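Local coordinates for putative uncharacterized protein (Ustilago maydis, PDB 4GNX), which binds single-stranded DNA as a subunit of replication protein A, using OB-fold domains, one of which carries a zinc site, at residues C[341-346]-C[362-367]; C[301-306]-C[390-395]. All blocks are in the same frame, centred on the assembly; numbering follows the deposited sequence.

Interaction 1: residues C[341-346]-C[362-367]; sequences EYRYIL and FNEDAT. With nucleotides of chain G.
With CG set beside the backbone N (chi1 -70°) and the chain bent at chi3 (87°), Arg343 swings its guanidinium over Asn363, whose own CG lies anti to the backbone N. The two side chains cross at about a right angle, and Asn363 CB comes under one guanidinium face, 3.3 Å from Arg343 NH2. The guanidinium and amide planes are 43° apart, so they do not stack flat on one another. At the guanidinium edge, near its plane, Arg343 NE lies 3.6 Å from O2 of DT13 of chain G. Glu364 OE2 is 4.3 Å from Arg343 NH2, too far for a salt bridge but near enough that the opposite charges probably attract.

Phe362, at the N-cap position of helix 363-370, lays one ring face on the thymine of the same nucleotide, with DT13 C4 of chain G 3.4 Å above the plane and over the ring centre. On the inner side, Ala366 is small enough for the helix to sit close to the strand: its CB meets Tyr344 CB at 3.6 Å and Leu346 CB at 3.7 Å. Thr367 OG1 donates to Asn363 O within the helix and meets the Tyr344 ring at its edge, while Tyr344 OH bonds to Met372 O. Apolar packing round Ala366 seats the helix on the strand, and Phe362 and Arg343 lie against the thymine, consistent with a base-binding surface of this OB-fold domain.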
ATOM      1  N   GLU C 341       3.282  39.820  -6.465  1.00 59.05           N
ATOM      2  CA  GLU C 341       2.574  38.578  -6.193  1.00 61.01           C
ATOM      3  C   GLU C 341       3.518  37.687  -5.399  1.00 55.39           C
ATOM      4  O   GLU C 341       4.733  37.740  -5.584  1.00 51.40           O
ATOM      5  CB  GLU C 341       2.203  37.875  -7.499  1.00 67.45           C
ATOM      6  CG  GLU C 341       0.770  37.354  -7.547  1.00 76.23           C
ATOM      7  CD  GLU C 341      -0.146  38.294  -8.309  1.00 82.71           C
ATOM      8  OE1 GLU C 341      -0.144  38.231  -9.563  1.00 85.53           O
ATOM      9  OE2 GLU C 341      -0.858  39.096  -7.656  1.00 86.62           O
ATOM     10  N   TYR C 342       2.965  36.866  -4.517  1.00 55.09           N
ATOM     11  CA  TYR C 342       3.802  35.957  -3.751  1.00 52.16           C
ATOM     12  C   TYR C 342       3.544  34.534  -4.173  1.00 52.74           C
ATOM     13  O   TYR C 342       2.410  34.081  -4.182  1.00 56.40           O
ATOM     14  CB  TYR C 342       3.594  36.146  -2.252  1.00 53.30           C
ATOM     15  CG  TYR C 342       3.984  37.529  -1.759  1.00 51.58           C
ATOM     16  CD1 TYR C 342       3.013  38.519  -1.575  1.00 53.01           C
ATOM     17  CD2 TYR C 342       5.319  37.853  -1.484  1.00 48.54           C
ATOM     18  CE1 TYR C 342       3.352  39.785  -1.119  1.00 51.74           C
ATOM     19  CE2 TYR C 342       5.668  39.118  -1.025  1.00 47.39           C
ATOM     20  CZ  TYR C 342       4.681  40.081  -0.847  1.00 49.23           C
ATOM     21  OH  TYR C 342       5.004  41.350  -0.401  1.00 49.37           O
ATOM     22  N   ARG C 343       4.605  33.848  -4.559  1.00 57.14           N
ATOM     23  CA  ARG C 343       4.508  32.463  -4.967  1.00 55.94           C
ATOM     24  C   ARG C 343       5.374  31.593  -4.063  1.00 53.32           C
ATOM     25  O   ARG C 343       6.389  32.045  -3.542  1.00 53.19           O
ATOM     26  CB  ARG C 343       4.940  32.300  -6.424  1.00 57.74           C
ATOM     27  CG  ARG C 343       3.980  32.891  -7.432  1.00 60.53           C
ATOM     28  CD  ARG C 343       4.259  32.386  -8.840  1.00 62.41           C
ATOM     29  NE  ARG C 343       3.579  31.127  -9.173  1.00 61.66           N
ATOM     30  CZ  ARG C 343       2.295  31.016  -9.524  1.00 63.06           C
ATOM     31  NH1 ARG C 343       1.496  32.078  -9.580  1.00 65.16           N
ATOM     32  NH2 ARG C 343       1.798  29.827  -9.820  1.00 63.18           N
ATOM     33  N   TYR C 344       4.967  30.346  -3.886  1.00 51.71           N
ATOM     34  CA  TYR C 344       5.725  29.408  -3.064  1.00 50.24           C
ATOM     35  C   TYR C 344       6.928  28.834  -3.788  1.00 51.41           C
ATOM     36  O   TYR C 344       6.893  28.580  -4.994  1.00 52.38           O
ATOM     37  CB  TYR C 344       4.844  28.252  -2.570  1.00 47.17           C
ATOM     38  CG  TYR C 344       3.910  28.605  -1.423  1.00 46.38           C
ATOM     39  CD1 TYR C 344       2.521  28.518  -1.568  1.00 46.68           C
ATOM     40  CD2 TYR C 344       4.410  29.033  -0.196  1.00 45.33           C
ATOM     41  CE1 TYR C 344       1.663  28.837  -0.527  1.00 46.02           C
ATOM     42  CE2 TYR C 344       3.555  29.358   0.845  1.00 45.14           C
ATOM     43  CZ  TYR C 344       2.188  29.258   0.670  1.00 45.71           C
ATOM     44  OH  TYR C 344       1.352  29.583   1.707  1.00 46.98           O
ATOM     45  N   ILE C 345       7.991  28.647  -3.016  1.00 52.09           N
ATOM     46  CA  ILE C 345       9.131  27.812  -3.390  1.00 52.75           C
ATOM     47  C   ILE C 345       9.422  26.859  -2.233  1.00 50.66           C
ATOM     48  O   ILE C 345      10.472  26.898  -1.606  1.00 51.15           O
ATOM     49  CB  ILE C 345      10.354  28.658  -3.788  1.00 55.00           C
ATOM     50  CG1 ILE C 345      10.388  29.965  -2.970  1.00 56.84           C
ATOM     51  CG2 ILE C 345      10.273  28.949  -5.275  1.00 56.80           C
ATOM     52  CD1 ILE C 345      11.606  30.854  -3.168  1.00 59.41           C
ATOM     53  N   LEU C 346       8.453  26.002  -1.968  1.00 50.23           N
ATOM     54  CA  LEU C 346       8.432  25.177  -0.781  1.00 51.34           C
ATOM     55  C   LEU C 346       9.577  24.167  -0.688  1.00 51.46           C
ATOM     56  O   LEU C 346       9.826  23.393  -1.615  1.00 51.06           O
ATOM     57  CB  LEU C 346       7.112  24.428  -0.738  1.00 52.88           C
ATOM     58  CG  LEU C 346       6.857  23.516   0.460  1.00 53.13           C
ATOM     59  CD1 LEU C 346       5.952  24.255   1.432  1.00 53.85           C
ATOM     60  CD2 LEU C 346       6.189  22.233  -0.014  1.00 51.50           C
ATOM     61  N   PHE C 362       5.734  23.819  -5.571  1.00 56.95           N
ATOM     62  CA  PHE C 362       5.427  25.107  -6.131  1.00 59.91           C
ATOM     63  C   PHE C 362       4.017  25.544  -5.781  1.00 60.78           C
ATOM     64  O   PHE C 362       3.292  24.828  -5.092  1.00 58.08           O
ATOM     65  CB  PHE C 362       5.673  25.087  -7.635  1.00 64.14           C
ATOM     66  CG  PHE C 362       7.108  24.835  -7.993  1.00 67.66           C
ATOM     67  CD1 PHE C 362       7.529  23.574  -8.412  1.00 68.95           C
ATOM     68  CD2 PHE C 362       8.053  25.851  -7.879  1.00 71.73           C
ATOM     69  CE1 PHE C 362       8.861  23.338  -8.732  1.00 69.80           C
ATOM     70  CE2 PHE C 362       9.389  25.622  -8.200  1.00 74.12           C
ATOM     71  CZ  PHE C 362       9.791  24.363  -8.624  1.00 72.79           C
ATOM     72  N   ASN C 363       3.642  26.721  -6.282  1.00 64.98           N
ATOM     73  CA  ASN C 363       2.458  27.454  -5.834  1.00 65.78           C
ATOM     74  C   ASN C 363       1.182  26.625  -5.599  1.00 66.40           C
ATOM     75  O   ASN C 363       0.550  26.747  -4.551  1.00 64.79           O
ATOM     76  CB  ASN C 363       2.192  28.651  -6.757  1.00 67.19           C
ATOM     77  CG  ASN C 363       1.267  29.683  -6.130  1.00 68.25           C
ATOM     78  OD1 ASN C 363       0.171  29.925  -6.633  1.00 71.77           O
ATOM     79  ND2 ASN C 363       1.696  30.284  -5.022  1.00 65.81           N
ATOM     80  N   GLU C 364       0.821  25.775  -6.554  1.00 69.34           N
ATOM     81  CA  GLU C 364      -0.416  25.004  -6.451  1.00 72.14           C
ATOM     82  C   GLU C 364      -0.348  24.024  -5.287  1.00 70.10           C
ATOM     83  O   GLU C 364      -1.123  24.123  -4.331  1.00 72.02           O
ATOM     84  CB  GLU C 364      -0.719  24.256  -7.757  1.00 76.65           C
ATOM     85  CG  GLU C 364      -0.896  25.136  -8.990  1.00 82.05           C
ATOM     86  CD  GLU C 364       0.416  25.465  -9.706  1.00 86.09           C
ATOM     87  OE1 GLU C 364       1.516  25.273  -9.108  1.00 84.60           O
ATOM     88  OE2 GLU C 364       0.345  25.933 -10.876  1.00 88.70           O
ATOM     89  N   ASP C 365       0.602  23.099  -5.363  1.00 68.25           N
ATOM     90  CA  ASP C 365       0.738  22.014  -4.383  1.00 65.64           C
ATOM     91  C   ASP C 365       1.159  22.479  -2.987  1.00 59.52           C
ATOM     92  O   ASP C 365       0.752  21.897  -1.975  1.00 59.17           O
ATOM     93  CB  ASP C 365       1.692  20.933  -4.917  1.00 70.36           C
ATOM     94  CG  ASP C 365       1.082  20.135  -6.089  1.00 78.50           C
ATOM     95  OD1 ASP C 365       0.111  19.369  -5.870  1.00 79.76           O
ATOM     96  OD2 ASP C 365       1.568  20.276  -7.234  1.00 82.81           O
ATOM     97  N   ALA C 366       1.961  23.535  -2.925  1.00 54.94           N
ATOM     98  CA  ALA C 366       2.358  24.069  -1.634  1.00 50.91           C
ATOM     99  C   ALA C 366       1.213  24.760  -0.903  1.00 49.58           C
ATOM    100  O   ALA C 366       1.224  24.838   0.327  1.00 47.29           O
ATOM    101  CB  ALA C 366       3.558  24.990  -1.774  1.00 51.02           C
ATOM    102  N   THR C 367       0.215  25.230  -1.658  1.00 50.99           N
ATOM    103  CA  THR C 367      -0.938  25.912  -1.064  1.00 52.99           C
ATOM    104  C   THR C 367      -1.784  24.983  -0.205  1.00 52.97           C
ATOM    105  O   THR C 367      -2.169  25.345   0.904  1.00 52.29           O
ATOM    106  CB  THR C 367      -1.822  26.618  -2.112  1.00 55.03           C
ATOM    107  OG1 THR C 367      -1.073  27.661  -2.739  1.00 56.13           O
ATOM    108  CG2 THR C 367      -3.039  27.239  -1.457  1.00 55.79           C
TER
ATOM    109  P    DT G  13       8.492  31.495 -15.134  1.00137.53           P
ATOM    110  OP1  DT G  13       7.977  32.707 -14.460  1.00125.94           O
ATOM    111  OP2  DT G  13       9.182  31.643 -16.444  1.00131.58           O
ATOM    112  O5'  DT G  13       9.450  30.710 -14.126  1.00126.33           O
ATOM    113  C5'  DT G  13      10.273  31.389 -13.152  1.00109.29           C
ATOM    114  C4'  DT G  13       9.806  31.083 -11.746  1.00101.87           C
ATOM    115  O4'  DT G  13       8.667  30.205 -11.777  1.00105.56           O
ATOM    116  C3'  DT G  13      10.818  30.371 -10.857  1.00 96.59           C
ATOM    117  O3'  DT G  13      11.505  31.332 -10.065  1.00 90.15           O
ATOM    118  C2'  DT G  13       9.956  29.576  -9.890  1.00 96.67           C
ATOM    119  C1'  DT G  13       8.577  29.517 -10.536  1.00101.18           C
ATOM    120  N1   DT G  13       8.124  28.151 -10.818  1.00105.36           N
ATOM    121  C2   DT G  13       6.811  27.815 -10.565  1.00105.48           C
ATOM    122  O2   DT G  13       6.001  28.597 -10.089  1.00 99.85           O
ATOM    123  N3   DT G  13       6.481  26.520 -10.883  1.00109.38           N
ATOM    124  C4   DT G  13       7.313  25.553 -11.420  1.00114.09           C
ATOM    125  O4   DT G  13       6.874  24.429 -11.651  1.00118.33           O
ATOM    126  C5   DT G  13       8.677  25.979 -11.663  1.00110.57           C
ATOM    127  C7   DT G  13       9.652  25.004 -12.243  1.00110.45           C
ATOM    128  C6   DT G  13       9.006  27.239 -11.356  1.00104.82           C
TER

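Interaction 2: residues C[301-306]-C[390-395]; sequences IKQENL and AALHRA. With nucleotides of chain G.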
ATOM      1  N   ILE C 301       8.796  22.047   7.348  1.00 41.68           N
ATOM      2  CA  ILE C 301       8.795  23.040   6.268  1.00 43.50           C
ATOM      3  C   ILE C 301       9.801  24.123   6.603  1.00 45.39           C
ATOM      4  O   ILE C 301       9.790  24.666   7.700  1.00 46.65           O
ATOM      5  CB  ILE C 301       7.397  23.635   6.042  1.00 43.76           C
ATOM      6  CG1 ILE C 301       6.391  22.496   5.825  1.00 42.76           C
ATOM      7  CG2 ILE C 301       7.411  24.526   4.815  1.00 44.68           C
ATOM      8  CD1 ILE C 301       5.024  22.718   6.426  1.00 42.61           C
ATOM      9  N   LYS C 302      10.701  24.390   5.669  1.00 47.96           N
ATOM     10  CA  LYS C 302      11.749  25.398   5.846  1.00 52.76           C
ATOM     11  C   LYS C 302      11.138  26.799   5.816  1.00 56.70           C
ATOM     12  O   LYS C 302      10.537  27.195   4.811  1.00 56.43           O
ATOM     13  CB  LYS C 302      12.792  25.231   4.749  1.00 53.20           C
ATOM     14  CG  LYS C 302      13.800  26.351   4.617  1.00 57.26           C
ATOM     15  CD  LYS C 302      14.690  26.099   3.407  1.00 60.13           C
ATOM     16  CE  LYS C 302      16.009  26.837   3.531  1.00 65.24           C
ATOM     17  NZ  LYS C 302      17.017  26.344   2.554  1.00 68.45           N
ATOM     18  N   GLN C 303      11.275  27.530   6.923  1.00 60.87           N
ATOM     19  CA  GLN C 303      10.679  28.862   7.051  1.00 64.64           C
ATOM     20  C   GLN C 303      11.320  29.883   6.115  1.00 66.32           C
ATOM     21  O   GLN C 303      10.636  30.515   5.322  1.00 67.36           O
ATOM     22  CB  GLN C 303      10.748  29.368   8.494  1.00 68.92           C
ATOM     23  CG  GLN C 303      10.165  28.401   9.513  1.00 72.19           C
ATOM     24  CD  GLN C 303       9.406  29.089  10.646  1.00 76.36           C
ATOM     25  OE1 GLN C 303       9.540  30.300  10.877  1.00 78.44           O
ATOM     26  NE2 GLN C 303       8.591  28.308  11.359  1.00 76.38           N
ATOM     27  N   GLU C 304      12.633  30.040   6.218  1.00 69.46           N
ATOM     28  CA  GLU C 304      13.354  30.999   5.399  1.00 72.96           C
ATOM     29  C   GLU C 304      13.206  30.668   3.918  1.00 70.81           C
ATOM     30  O   GLU C 304      13.364  29.508   3.504  1.00 68.01           O
ATOM     31  CB  GLU C 304      14.831  31.088   5.799  1.00 79.34           C
ATOM     32  CG  GLU C 304      15.553  29.751   5.940  1.00 83.90           C
ATOM     33  CD  GLU C 304      16.979  29.793   5.409  1.00 91.32           C
ATOM     34  OE1 GLU C 304      17.350  30.797   4.754  1.00 97.20           O
ATOM     35  OE2 GLU C 304      17.729  28.815   5.632  1.00 92.73           O
ATOM     36  N   ASN C 305      12.868  31.708   3.152  1.00 69.06           N
ATOM     37  CA  ASN C 305      12.681  31.636   1.710  1.00 65.29           C
ATOM     38  C   ASN C 305      11.564  30.689   1.249  1.00 59.11           C
ATOM     39  O   ASN C 305      11.683  30.009   0.235  1.00 58.14           O
ATOM     40  CB  ASN C 305      14.008  31.309   1.032  1.00 69.58           C
ATOM     41  CG  ASN C 305      14.056  31.787  -0.401  1.00 77.59           C
ATOM     42  OD1 ASN C 305      14.228  30.983  -1.320  1.00 80.83           O
ATOM     43  ND2 ASN C 305      13.886  33.106  -0.609  1.00 81.57           N
ATOM     44  N   LEU C 306      10.472  30.658   2.001  1.00 55.12           N
ATOM     45  CA  LEU C 306       9.305  29.839   1.666  1.00 50.33           C
ATOM     46  C   LEU C 306       8.664  30.348   0.386  1.00 49.96           C
ATOM     47  O   LEU C 306       8.163  29.578  -0.427  1.00 48.74           O
ATOM     48  CB  LEU C 306       8.279  29.929   2.794  1.00 48.91           C
ATOM     49  CG  LEU C 306       7.522  28.694   3.276  1.00 47.76           C
ATOM     50  CD1 LEU C 306       6.465  29.143   4.262  1.00 48.58           C
ATOM     51  CD2 LEU C 306       6.896  27.840   2.173  1.00 46.91           C
ATOM     52  N   ALA C 390       2.905  28.994  13.670  1.00 57.69           N
ATOM     53  CA  ALA C 390       1.781  28.093  13.955  1.00 56.51           C
ATOM     54  C   ALA C 390       1.231  27.483  12.672  1.00 55.01           C
ATOM     55  O   ALA C 390       1.021  26.283  12.607  1.00 54.42           O
ATOM     56  CB  ALA C 390       0.670  28.809  14.710  1.00 57.67           C
ATOM     57  N   ALA C 391       1.010  28.306  11.650  1.00 55.28           N
ATOM     58  CA  ALA C 391       0.541  27.821  10.348  1.00 53.09           C
ATOM     59  C   ALA C 391       1.451  26.736   9.761  1.00 51.72           C
ATOM     60  O   ALA C 391       0.963  25.746   9.217  1.00 50.44           O
ATOM     61  CB  ALA C 391       0.394  28.975   9.380  1.00 52.22           C
ATOM     62  N   LEU C 392       2.764  26.929   9.885  1.00 52.24           N
ATOM     63  CA  LEU C 392       3.755  25.993   9.378  1.00 51.89           C
ATOM     64  C   LEU C 392       3.875  24.785  10.276  1.00 53.37           C
ATOM     65  O   LEU C 392       3.996  23.664   9.790  1.00 51.17           O
ATOM     66  CB  LEU C 392       5.120  26.662   9.294  1.00 53.02           C
ATOM     67  CG  LEU C 392       5.230  27.852   8.363  1.00 55.01           C
ATOM     68  CD1 LEU C 392       6.629  28.433   8.441  1.00 57.34           C
ATOM     69  CD2 LEU C 392       4.891  27.420   6.952  1.00 53.83           C
ATOM     70  N   HIS C 393       3.871  25.034  11.587  1.00 58.01           N
ATOM     71  CA  HIS C 393       3.914  23.989  12.595  1.00 59.93           C
ATOM     72  C   HIS C 393       2.697  23.107  12.461  1.00 56.56           C
ATOM     73  O   HIS C 393       2.788  21.898  12.663  1.00 56.04           O
ATOM     74  CB  HIS C 393       4.057  24.586  14.002  1.00 68.53           C
ATOM     75  CG  HIS C 393       4.048  23.554  15.107  1.00 79.10           C
ATOM     76  ND1 HIS C 393       2.927  23.219  15.781  1.00 84.71           N
ATOM     77  CD2 HIS C 393       5.076  22.756  15.634  1.00 86.11           C
ATOM     78  CE1 HIS C 393       3.216  22.260  16.699  1.00 87.31           C
ATOM     79  NE2 HIS C 393       4.531  21.978  16.608  1.00 86.80           N
ATOM     80  N   ARG C 394       1.571  23.702  12.069  1.00 54.63           N
ATOM     81  CA  ARG C 394       0.291  23.003  11.890  1.00 53.09           C
ATOM     82  C   ARG C 394       0.283  22.208  10.604  1.00 51.37           C
ATOM     83  O   ARG C 394      -0.486  21.261  10.464  1.00 54.60           O
ATOM     84  CB  ARG C 394      -0.855  24.018  11.842  1.00 56.48           C
ATOM     85  CG  ARG C 394      -2.266  23.472  12.017  1.00 58.15           C
ATOM     86  CD  ARG C 394      -3.311  24.588  11.981  1.00 61.38           C
ATOM     87  NE  ARG C 394      -3.124  25.579  13.049  1.00 65.48           N
ATOM     88  CZ  ARG C 394      -2.843  26.874  12.863  1.00 68.44           C
ATOM     89  NH1 ARG C 394      -2.718  27.380  11.639  1.00 68.61           N
ATOM     90  NH2 ARG C 394      -2.688  27.674  13.912  1.00 69.85           N
ATOM     91  N   ALA C 395       1.140  22.588   9.663  1.00 48.65           N
ATOM     92  CA  ALA C 395       1.171  21.966   8.348  1.00 45.38           C
ATOM     93  C   ALA C 395       1.927  20.653   8.379  1.00 43.70           C
ATOM     94  O   ALA C 395       1.727  19.774   7.533  1.00 44.10           O
ATOM     95  CB  ALA C 395       1.811  22.903   7.356  1.00 46.25           C
TER
ATOM     96  P    DT G  18      22.163  22.736   5.119  1.00106.87           P
ATOM     97  OP1  DT G  18      23.152  23.774   5.517  1.00105.49           O
ATOM     98  OP2  DT G  18      22.506  21.299   5.269  1.00112.05           O
ATOM     99  O5'  DT G  18      20.823  23.019   5.929  1.00102.77           O
ATOM    100  C5'  DT G  18      20.335  24.364   6.120  1.00 93.30           C
ATOM    101  C4'  DT G  18      18.844  24.418   5.876  1.00 85.25           C
ATOM    102  O4'  DT G  18      18.587  23.996   4.524  1.00 76.62           O
ATOM    103  C3'  DT G  18      18.016  23.487   6.762  1.00 81.64           C
ATOM    104  O3'  DT G  18      17.514  24.141   7.942  1.00 88.17           O
ATOM    105  C2'  DT G  18      16.910  22.981   5.851  1.00 74.24           C
ATOM    106  C1'  DT G  18      17.325  23.368   4.437  1.00 68.16           C
ATOM    107  N1   DT G  18      17.452  22.254   3.483  1.00 63.43           N
ATOM    108  C2   DT G  18      16.735  22.340   2.313  1.00 61.76           C
ATOM    109  O2   DT G  18      15.988  23.270   2.056  1.00 66.84           O
ATOM    110  N3   DT G  18      16.918  21.289   1.450  1.00 58.22           N
ATOM    111  C4   DT G  18      17.738  20.192   1.632  1.00 61.57           C
ATOM    112  O4   DT G  18      17.801  19.326   0.765  1.00 64.55           O
ATOM    113  C5   DT G  18      18.473  20.172   2.877  1.00 63.13           C
ATOM    114  C7   DT G  18      19.385  19.019   3.162  1.00 60.75           C
ATOM    115  C6   DT G  18      18.302  21.195   3.726  1.00 63.68           C
ATOM    116  P    DT G  19      16.672  25.515   8.038  1.00 97.19           P
ATOM    117  OP1  DT G  19      15.240  25.199   7.813  1.00 95.61           O
ATOM    118  OP2  DT G  19      17.325  26.544   7.192  1.00 98.62           O
ATOM    119  O5'  DT G  19      16.781  26.019   9.551  1.00107.15           O
ATOM    120  C5'  DT G  19      17.289  25.188  10.616  1.00114.07           C
ATOM    121  C4'  DT G  19      16.229  24.216  11.083  1.00124.98           C
ATOM    122  O4'  DT G  19      16.263  23.032  10.256  1.00132.87           O
ATOM    123  C3'  DT G  19      16.416  23.692  12.501  1.00134.04           C
ATOM    124  O3'  DT G  19      15.146  23.207  12.945  1.00147.18           O
ATOM    125  C2'  DT G  19      17.378  22.536  12.289  1.00134.24           C
ATOM    126  C1'  DT G  19      16.919  21.968  10.947  1.00132.11           C
ATOM    127  N1   DT G  19      17.987  21.446  10.062  1.00126.87           N
ATOM    128  C2   DT G  19      17.610  20.610   9.034  1.00125.54           C
ATOM    129  O2   DT G  19      16.452  20.272   8.838  1.00125.68           O
ATOM    130  N3   DT G  19      18.645  20.177   8.239  1.00121.41           N
ATOM    131  C4   DT G  19      19.985  20.492   8.366  1.00113.25           C
ATOM    132  O4   DT G  19      20.800  20.027   7.574  1.00105.02           O
ATOM    133  C5   DT G  19      20.309  21.377   9.465  1.00114.21           C
ATOM    134  C7   DT G  19      21.734  21.775   9.682  1.00111.78           C
ATOM    135  C6   DT G  19      19.306  21.807  10.244  1.00120.25           C
TER
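Ile301 reaches helix 385-395 with its CD1 methyl, which lies 3.3 Å from Ala395 CB and also close to Leu392 O. A branched aliphatic chain suits this buried place, and the small alanine lets the helix approach. Lys302 turns the other way, to the DNA. Its CG stands anti to the backbone N (chi1 168°), and the extended chain carries NZ as far as the base and sugar of DT18 of chain G, where it donates to O2 at 3.3 Å and makes a weak bond to O4'. The long methylene chain also passes near the phosphate of DT19 of chain G.

Gln303 begins a type II beta turn that runs to Leu306. Bent at chi2 (-142°), it brings its amide end back to the helix, where NE2 lies 3.5 Å from Leu392 CD1; this is van der Waals packing, and the same side chain also touches Phe388 and Ser389. Glu304 OE2 lies 2.8 Å from OP2 of DT19 of chain G, while Asn305 packs on a thymine base. Leu306 then returns to the interior and meets Leu392 tip to tip, CD1 to CD2 at 3.6 Å, with Leu377 of helix 374-381 also against it.

Leu392 therefore divides its two methyls between the ends of the turn, CD1 to Gln303 and CD2 to Leu306. The turn on strand 290-310 is thus held to helix 385-395 of this OB-fold domain by van der Waals packing, mostly of aliphatic groups, which imposes little directionality, whereas Lys302, Glu304 and Asn305 reach the nucleic acid, consistent with a segment that joins the domain core to bound DNA.

How the interactions relate
Interactions 1 and 2 have centres 12 Å apart and both belong to the replication factor-A C-terminal family region. Along the chain, 301-306 comes first, then 341-346 and 362-367, and finally 390-395, so interaction 1 falls between the two halves of interaction 2. Their strands, 341-352 and 290-310, are neighbours in one antiparallel sheet, probably joined by a hydrogen bond from Ile345 N to Leu306 O at 2.8 Å. Side chains continue the link, Tyr344 packing on Leu306 and Leu346 on Ile301. Helix 363-370 packs on strand 341-352, and helix 385-395 on the neighbouring turn of 290-310, while both contacts reach chain G, at DT13 and at DT18-DT19, along one DNA-binding domain.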